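Transcriptional regulator, TetR family (Myxococcus xanthus, PDB 5K7F) probably represses transcription by binding regulatory DNA as a TetR-family dimer, with isovaleryl coenzyme A as its likely ligand in controlling alternative isovaleryl coenzyme A biosynthesis. Local coordinates at residues L22-A25 with A26-I29; Q40-A43 with A44-M48; K135-V138 with D139-E143. All coordinates share one frame; numbering follows the deposited sequence.

Contact 1. Residues L22-A25 with A26-I29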
loop_
_atom_site.group_PDB
_atom_site.type_symbol
_atom_site.label_atom_id
_atom_site.label_comp_id
_atom_site.label_asym_id
_atom_site.label_seq_id
_atom_site.Cartn_x
_atom_site.Cartn_y
_atom_site.Cartn_z
ATOM N N LEU A 22 -3.749 12.544 -19.494
ATOM C CA LEU A 22 -3.018 11.992 -18.346
ATOM C C LEU A 22 -3.684 10.729 -17.810
ATOM O O LEU A 22 -2.990 9.787 -17.378
ATOM C CB LEU A 22 -2.912 13.012 -17.214
ATOM C CG LEU A 22 -2.233 14.335 -17.522
ATOM C CD1 LEU A 22 -2.152 15.192 -16.312
ATOM C CD2 LEU A 22 -0.864 14.127 -18.124
ATOM N N GLU A 23 -5.020 10.688 -17.856
ATOM C CA GLU A 23 -5.773 9.529 -17.390
ATOM C C GLU A 23 -5.576 8.354 -18.326
ATOM O O GLU A 23 -5.465 7.206 -17.881
ATOM C CB GLU A 23 -7.271 9.878 -17.281
ATOM C CG GLU A 23 -7.587 10.875 -16.133
ATOM C CD GLU A 23 -8.980 11.468 -16.194
ATOM O OE1 GLU A 23 -9.836 10.905 -16.914
ATOM O OE2 GLU A 23 -9.224 12.472 -15.488
ATOM N N THR A 24 -5.530 8.636 -19.629
ATOM C CA THR A 24 -5.303 7.591 -20.619
ATOM C C THR A 24 -3.885 7.049 -20.478
ATOM O O THR A 24 -3.673 5.842 -20.450
ATOM C CB THR A 24 -5.586 8.136 -22.040
ATOM O OG1 THR A 24 -6.976 8.474 -22.195
ATOM C CG2 THR A 24 -5.201 7.115 -23.102
ATOM N N ALA A 25 -2.907 7.942 -20.337
ATOM C CA ALA A 25 -1.528 7.528 -20.100
ATOM C C ALA A 25 -1.391 6.716 -18.817
ATOM O O ALA A 25 -0.662 5.718 -18.779
ATOM C CB ALA A 25 -0.643 8.765 -20.052
ATOM N N ALA A 26 -2.049 7.161 -17.738
ATOM C CA ALA A 26 -2.012 6.415 -16.480
ATOM C C ALA A 26 -2.553 4.994 -16.662
ATOM O O ALA A 26 -1.976 4.033 -16.138
ATOM C CB ALA A 26 -2.806 7.148 -15.398
ATOM N N ARG A 27 -3.671 4.849 -17.378
ATOM C CA ARG A 27 -4.163 3.511 -17.724
ATOM C C ARG A 27 -3.077 2.663 -18.405
ATOM O O ARG A 27 -2.782 1.536 -17.980
ATOM C CB ARG A 27 -5.404 3.620 -18.616
ATOM C CG ARG A 27 -6.653 3.960 -17.874
ATOM C CD ARG A 27 -7.875 3.703 -18.749
ATOM N NE ARG A 27 -8.253 4.887 -19.528
ATOM C CZ ARG A 27 -8.885 5.953 -19.021
ATOM N NH1 ARG A 27 -9.205 5.997 -17.726
ATOM N NH2 ARG A 27 -9.194 6.993 -19.803
ATOM N N LEU A 28 -2.476 3.171 -19.479
ATOM C CA LEU A 28 -1.484 2.360 -20.183
ATOM C C LEU A 28 -0.306 2.013 -19.274
ATOM O O LEU A 28 0.186 0.870 -19.269
ATOM C CB LEU A 28 -0.992 3.099 -21.429
ATOM C CG LEU A 28 -2.014 3.360 -22.512
ATOM C CD1 LEU A 28 -1.381 4.239 -23.593
ATOM C CD2 LEU A 28 -2.499 2.077 -23.121
ATOM N N ILE A 29 0.157 2.981 -18.485
ATOM C CA ILE A 29 1.325 2.734 -17.641
ATOM C C ILE A 29 1.013 1.645 -16.621
ATOM O O ILE A 29 1.838 0.758 -16.361
ATOM C CB ILE A 29 1.786 4.035 -16.957
ATOM C CG1 ILE A 29 2.497 4.937 -17.964
ATOM C CG2 ILE A 29 2.753 3.727 -15.835
ATOM C CD1 ILE A 29 2.763 6.351 -17.458
#
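Ala26 packs back on Leu22, and Ile29 on Ala25, on the tight side of these two turns of helix 18-32, where small methyl groups let neighbouring helices come close. Ala26 N donates to Leu22 O at 2.8 Å, and Ala26 CB rests 3.3 Å from the same Leu22 O. Three residues on, Ile29 N donates to Ala25 O, while Ile29 CG1 lies 3.4 Å from Ala25 O, so the branched chain runs beside the carbonyl. Leu22 and Ala25 pack on Leu63 of helix 60-83, and Ala26 meets Ile115 of helix 110-117; alanine suits both positions because a longer side chain would have to compete with these helices for space.

The solvent side is looser. Arg27 bends at chi3 (-90°) and folds back along the helix, which brings one face of its guanidinium over the Glu23 carbonyl, with Glu23 O 3.8 Å above the plane. Arg27 NH2 lies 3.6 Å from Thr24 OG1, a contact only, and that hydroxyl is hydrogen-bonded to Ala20 O. Glu23 OE2 is bonded to Tyr70 OH, and Glu23 OE1 stays 4.9 Å from Arg27 NH2, so any attraction between the opposite charges is probably weak. The chemistry implies a helical stretch held by its backbone bonds and apolar packing, with the arginine probably adding a modest electrostatic contribution.

Contact 2. Residues Q40-A43 with A44-M48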
loop_
_atom_site.group_PDB
_atom_site.type_symbol
_atom_site.label_atom_id
_atom_site.label_comp_id
_atom_site.label_asym_id
_atom_site.label_seq_id
_atom_site.Cartn_x
_atom_site.Cartn_y
_atom_site.Cartn_z
ATOM N N GLN A 40 4.378 7.331 -28.556
ATOM C CA GLN A 40 3.599 6.993 -29.739
ATOM C C GLN A 40 2.375 6.166 -29.361
ATOM O O GLN A 40 1.263 6.443 -29.825
ATOM C CB GLN A 40 4.499 6.270 -30.746
ATOM C CG GLN A 40 3.812 5.528 -31.876
ATOM C CD GLN A 40 4.829 4.860 -32.812
ATOM O OE1 GLN A 40 5.672 5.532 -33.409
ATOM N NE2 GLN A 40 4.762 3.536 -32.922
ATOM N N GLU A 41 2.540 5.191 -28.474
ATOM C CA GLU A 41 1.385 4.404 -28.028
ATOM C C GLU A 41 0.376 5.268 -27.285
ATOM O O GLU A 41 -0.841 5.086 -27.425
ATOM C CB GLU A 41 1.855 3.256 -27.132
ATOM C CG GLU A 41 2.770 2.257 -27.834
ATOM C CD GLU A 41 3.250 1.142 -26.934
ATOM O OE1 GLU A 41 3.559 1.400 -25.753
ATOM O OE2 GLU A 41 3.306 -0.003 -27.423
ATOM N N ILE A 42 0.859 6.221 -26.485
ATOM C CA ILE A 42 -0.057 7.120 -25.798
ATOM C C ILE A 42 -0.817 7.970 -26.784
ATOM O O ILE A 42 -2.025 8.172 -26.636
ATOM C CB ILE A 42 0.688 8.000 -24.789
ATOM C CG1 ILE A 42 1.295 7.135 -23.706
ATOM C CG2 ILE A 42 -0.289 9.059 -24.218
ATOM C CD1 ILE A 42 2.248 7.885 -22.902
ATOM N N ALA A 43 -0.133 8.508 -27.789
ATOM C CA ALA A 43 -0.842 9.306 -28.773
ATOM C C ALA A 43 -1.949 8.490 -29.428
ATOM O O ALA A 43 -3.081 8.954 -29.545
ATOM C CB ALA A 43 0.118 9.846 -29.823
ATOM N N ALA A 44 -1.646 7.261 -29.833
ATOM C CA ALA A 44 -2.663 6.439 -30.487
ATOM C C ALA A 44 -3.831 6.137 -29.549
ATOM O O ALA A 44 -4.995 6.203 -29.956
ATOM C CB ALA A 44 -2.049 5.136 -31.010
ATOM N N ALA A 45 -3.544 5.808 -28.288
ATOM C CA ALA A 45 -4.633 5.534 -27.349
ATOM C C ALA A 45 -5.511 6.761 -27.112
ATOM O O ALA A 45 -6.685 6.616 -26.764
ATOM C CB ALA A 45 -4.071 5.023 -26.030
ATOM N N CYS A 46 -4.945 7.966 -27.238
ATOM C CA CYS A 46 -5.677 9.220 -27.131
ATOM C C CYS A 46 -6.325 9.630 -28.446
ATOM O O CYS A 46 -7.013 10.659 -28.498
ATOM C CB CYS A 46 -4.743 10.339 -26.665
ATOM S SG CYS A 46 -4.213 10.190 -24.958
ATOM N N ARG A 47 -6.111 8.851 -29.506
ATOM C CA ARG A 47 -6.579 9.200 -30.834
ATOM C C ARG A 47 -6.091 10.589 -31.247
ATOM O O ARG A 47 -6.847 11.393 -31.781
ATOM C CB ARG A 47 -8.104 9.112 -30.898
ATOM C CG ARG A 47 -8.636 8.538 -32.203
ATOM C CD ARG A 47 -9.853 9.326 -32.687
ATOM N NE ARG A 47 -10.809 9.525 -31.603
ATOM C CZ ARG A 47 -11.962 8.878 -31.469
ATOM N NH1 ARG A 47 -12.742 9.156 -30.429
ATOM N NH2 ARG A 47 -12.353 7.979 -32.367
ATOM N N MET A 48 -4.807 10.869 -30.998
ATOM C CA MET A 48 -4.191 12.151 -31.332
ATOM C C MET A 48 -3.002 11.935 -32.263
ATOM O O MET A 48 -2.426 10.855 -32.316
ATOM C CB MET A 48 -3.688 12.899 -30.088
ATOM C CG MET A 48 -4.737 13.272 -29.146
ATOM S SD MET A 48 -3.975 13.929 -27.659
ATOM C CE MET A 48 -3.521 15.566 -28.178
#
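Backbone hydrogen bonds carry most of the contact between Gln40-Ala43 and Ala44-Met48, the end of helix 39-45. Ala44 N reaches Gln40 O at 3.0 Å and Ala45 N reaches Glu41 O at 2.9 Å, both regular helical bonds. Cys46 N continues the series to Ile42 O and adds a weak second bond to Ala43 O. The helix then stops in a Schellman motif: Arg47 takes a positive phi of 54°, its N bonds back to Ala44 O, and Met48 N returns to Ala43 O over 3.0 Å in a nearly straight bond (N-H...O 173°). Ala43 O is thus gripped by one strong and one weak donor. Ala43 CB lies 3.7 Å from Met48 O, a methyl small enough to pack closely on the returning chain. Glycine takes this left-handed conformation most easily; Arg47 adopts it at modest cost, its CB directed away from the preceding turn.

Apolar contacts are fewer. Ile42 CG2 meets Cys46 SG at 4.2 Å; the sulfur stands beside its own backbone N (chi1 -70°), which turns it back toward the isoleucine. Ile42 and Ala43 also touch Leu53 of helix 50-56, while Met48 has its flexible thioether chain bridging Ile21 of helix 18-32 and His56 of helix 50-56.

Polar side chains look outward: Gln40 OE1 accepts a bond from Lys50 NZ, linking the two helices of the predicted helix-turn-helix. Chemically, the return bonds from Met48 N and Arg47 N satisfy the carbonyls of Ala43 and Ala44, which the helix end would otherwise leave without donors, and they set the direction in which the chain leaves toward helix 50-56, the probable recognition helix.

Contact 3. Residues K135-V138 with D139-E143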
loop_
_atom_site.group_PDB
_atom_site.type_symbol
_atom_site.label_atom_id
_atom_site.label_comp_id
_atom_site.label_asym_id
_atom_site.label_seq_id
_atom_site.Cartn_x
_atom_site.Cartn_y
_atom_site.Cartn_z
ATOM N N LYS A 135 3.405 15.832 1.497
ATOM C CA LYS A 135 3.547 16.082 2.928
ATOM C C LYS A 135 2.495 17.056 3.442
ATOM O O LYS A 135 2.149 17.007 4.628
ATOM C CB LYS A 135 4.945 16.616 3.253
ATOM C CG LYS A 135 5.133 16.909 4.749
ATOM C CD LYS A 135 6.553 17.380 5.079
ATOM C CE LYS A 135 6.731 17.554 6.584
ATOM N NZ LYS A 135 5.980 18.709 7.128
ATOM N N LYS A 136 2.002 17.957 2.598
ATOM C CA LYS A 136 0.903 18.837 3.006
ATOM C C LYS A 136 -0.351 18.038 3.367
ATOM O O LYS A 136 -1.043 18.372 4.329
ATOM C CB LYS A 136 0.615 19.857 1.924
ATOM C CG LYS A 136 1.706 20.940 1.811
ATOM C CD LYS A 136 1.183 22.236 1.198
ATOM C CE LYS A 136 2.298 23.043 0.535
ATOM N NZ LYS A 136 2.567 22.601 -0.882
ATOM N N TYR A 137 -0.639 16.958 2.634
ATOM C CA TYR A 137 -1.764 16.100 3.003
ATOM C C TYR A 137 -1.532 15.404 4.341
ATOM O O TYR A 137 -2.423 15.372 5.205
ATOM C CB TYR A 137 -2.022 15.085 1.880
ATOM C CG TYR A 137 -3.321 14.320 2.062
ATOM C CD1 TYR A 137 -4.539 14.983 2.085
ATOM C CD2 TYR A 137 -3.332 12.947 2.191
ATOM C CE1 TYR A 137 -5.754 14.299 2.277
ATOM C CE2 TYR A 137 -4.518 12.249 2.372
ATOM C CZ TYR A 137 -5.742 12.938 2.397
ATOM O OH TYR A 137 -6.942 12.273 2.570
ATOM N N VAL A 138 -0.347 14.812 4.524
ATOM C CA VAL A 138 -0.031 14.159 5.787
ATOM C C VAL A 138 -0.139 15.153 6.939
ATOM O O VAL A 138 -0.667 14.821 8.012
ATOM C CB VAL A 138 1.368 13.512 5.740
ATOM C CG1 VAL A 138 1.744 12.944 7.104
ATOM C CG2 VAL A 138 1.426 12.393 4.732
ATOM N N ASP A 139 0.355 16.389 6.734
ATOM C CA ASP A 139 0.265 17.419 7.773
ATOM C C ASP A 139 -1.186 17.669 8.164
ATOM O O ASP A 139 -1.516 17.851 9.348
ATOM C CB ASP A 139 0.881 18.737 7.277
ATOM C CG ASP A 139 2.394 18.697 7.146
ATOM O OD1 ASP A 139 3.050 17.760 7.648
ATOM O OD2 ASP A 139 2.927 19.639 6.522
ATOM N N PHE A 140 -2.059 17.749 7.162
ATOM C CA PHE A 140 -3.476 17.939 7.409
ATOM C C PHE A 140 -4.042 16.820 8.267
ATOM O O PHE A 140 -4.771 17.075 9.232
ATOM C CB PHE A 140 -4.193 18.016 6.072
ATOM C CG PHE A 140 -5.713 18.177 6.177
ATOM C CD1 PHE A 140 -6.298 19.422 6.305
ATOM C CD2 PHE A 140 -6.553 17.061 6.131
ATOM C CE1 PHE A 140 -7.701 19.560 6.349
ATOM C CE2 PHE A 140 -7.933 17.192 6.180
ATOM C CZ PHE A 140 -8.508 18.428 6.324
ATOM N N LEU A 141 -3.731 15.569 7.922
ATOM C CA LEU A 141 -4.217 14.455 8.736
ATOM C C LEU A 141 -3.646 14.527 10.153
ATOM O O LEU A 141 -4.383 14.319 11.136
ATOM C CB LEU A 141 -3.865 13.112 8.080
ATOM C CG LEU A 141 -4.440 12.830 6.676
ATOM C CD1 LEU A 141 -3.948 11.484 6.178
ATOM C CD2 LEU A 141 -5.916 12.834 6.731
ATOM N N GLU A 142 -2.352 14.857 10.292
ATOM C CA GLU A 142 -1.757 14.918 11.629
ATOM C C GLU A 142 -2.406 16.000 12.486
ATOM O O GLU A 142 -2.701 15.770 13.662
ATOM C CB GLU A 142 -0.235 15.142 11.544
ATOM C CG GLU A 142 0.529 13.985 10.971
ATOM C CD GLU A 142 2.050 14.031 11.157
ATOM O OE1 GLU A 142 2.584 15.001 11.718
ATOM O OE2 GLU A 142 2.714 13.072 10.713
ATOM N N GLU A 143 -2.691 17.170 11.910
ATOM C CA GLU A 143 -3.356 18.220 12.682
ATOM C C GLU A 143 -4.734 17.767 13.157
ATOM O O GLU A 143 -5.104 17.995 14.307
ATOM C CB GLU A 143 -3.445 19.505 11.851
#
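Regular helical hydrogen bonds join Lys135-Val138 to Asp139-Glu142 within helix 125-150, from Asp139 N to Lys135 O (2.8 Å) through to Glu142 N and Val138 O (2.8 Å). On the outer side Lys135 and Asp139, one turn apart, form a salt bridge. The lysine is extended as far as CE and then bends at chi4 (-70°), which swings its ammonium onto the carboxylate: Lys135 NZ donates to Asp139 OD1 at 3.1 Å, the oxygen offering its syn lone pair, with a weak bond to Asp139 OD2 at 3.2 Å. The short aspartate, its CG beside its own backbone N, can meet a long lysine here without either leaving the helix surface. With an alanine here in place of the aspartate, the Lys135 ammonium would probably lose its carboxylate mate and its long chain would be freer to turn.

The inner side is apolar. Leu141 CG lies over one face of the Tyr137 ring, and Leu141 CD1 comes 3.9 Å from Tyr137 CE2. That ring also meets Phe75 with planes at about 60°, while its hydroxyl bonds to Asn100 OD1, so tyrosine serves both as packing and as a buried polar link. Phe140 reaches Leu80 and Val83 of helix 60-83. Between the two sides Val138 CG1 touches Glu142 OE2 at 3.7 Å, and that oxygen has a weak bond to Thr160 OG1. The chemistry is that of an amphipathic helix: aromatic and aliphatic groups bury one side among the helices of the C-terminal domain, and the opposite charges pair on the other.

In the fold
Contacts 1, 2 and 3 follow one another along the chain, on helices 18-32, 39-45 and 125-150. Contacts 1 and 2 belong to the N-terminal, probably DNA-binding part, their centres 10 Å apart, and they touch: Leu28 CD1 packs 3.7 Å from Ala45 CB, and Thr24 CG2 lies equally close to Cys46 SG. Helix 18-32 thus backs the first helix of the predicted helix-turn-helix. Contact 3 sits in the C-terminal domain, its centre about 27 Å from that of contact 1 and 37 Å from that of contact 2. Helix 60-83 packs against contacts 1 and 3, a direct link that could, as in other TetR relatives, pass a change in the C-terminal domain to the DNA-binding part.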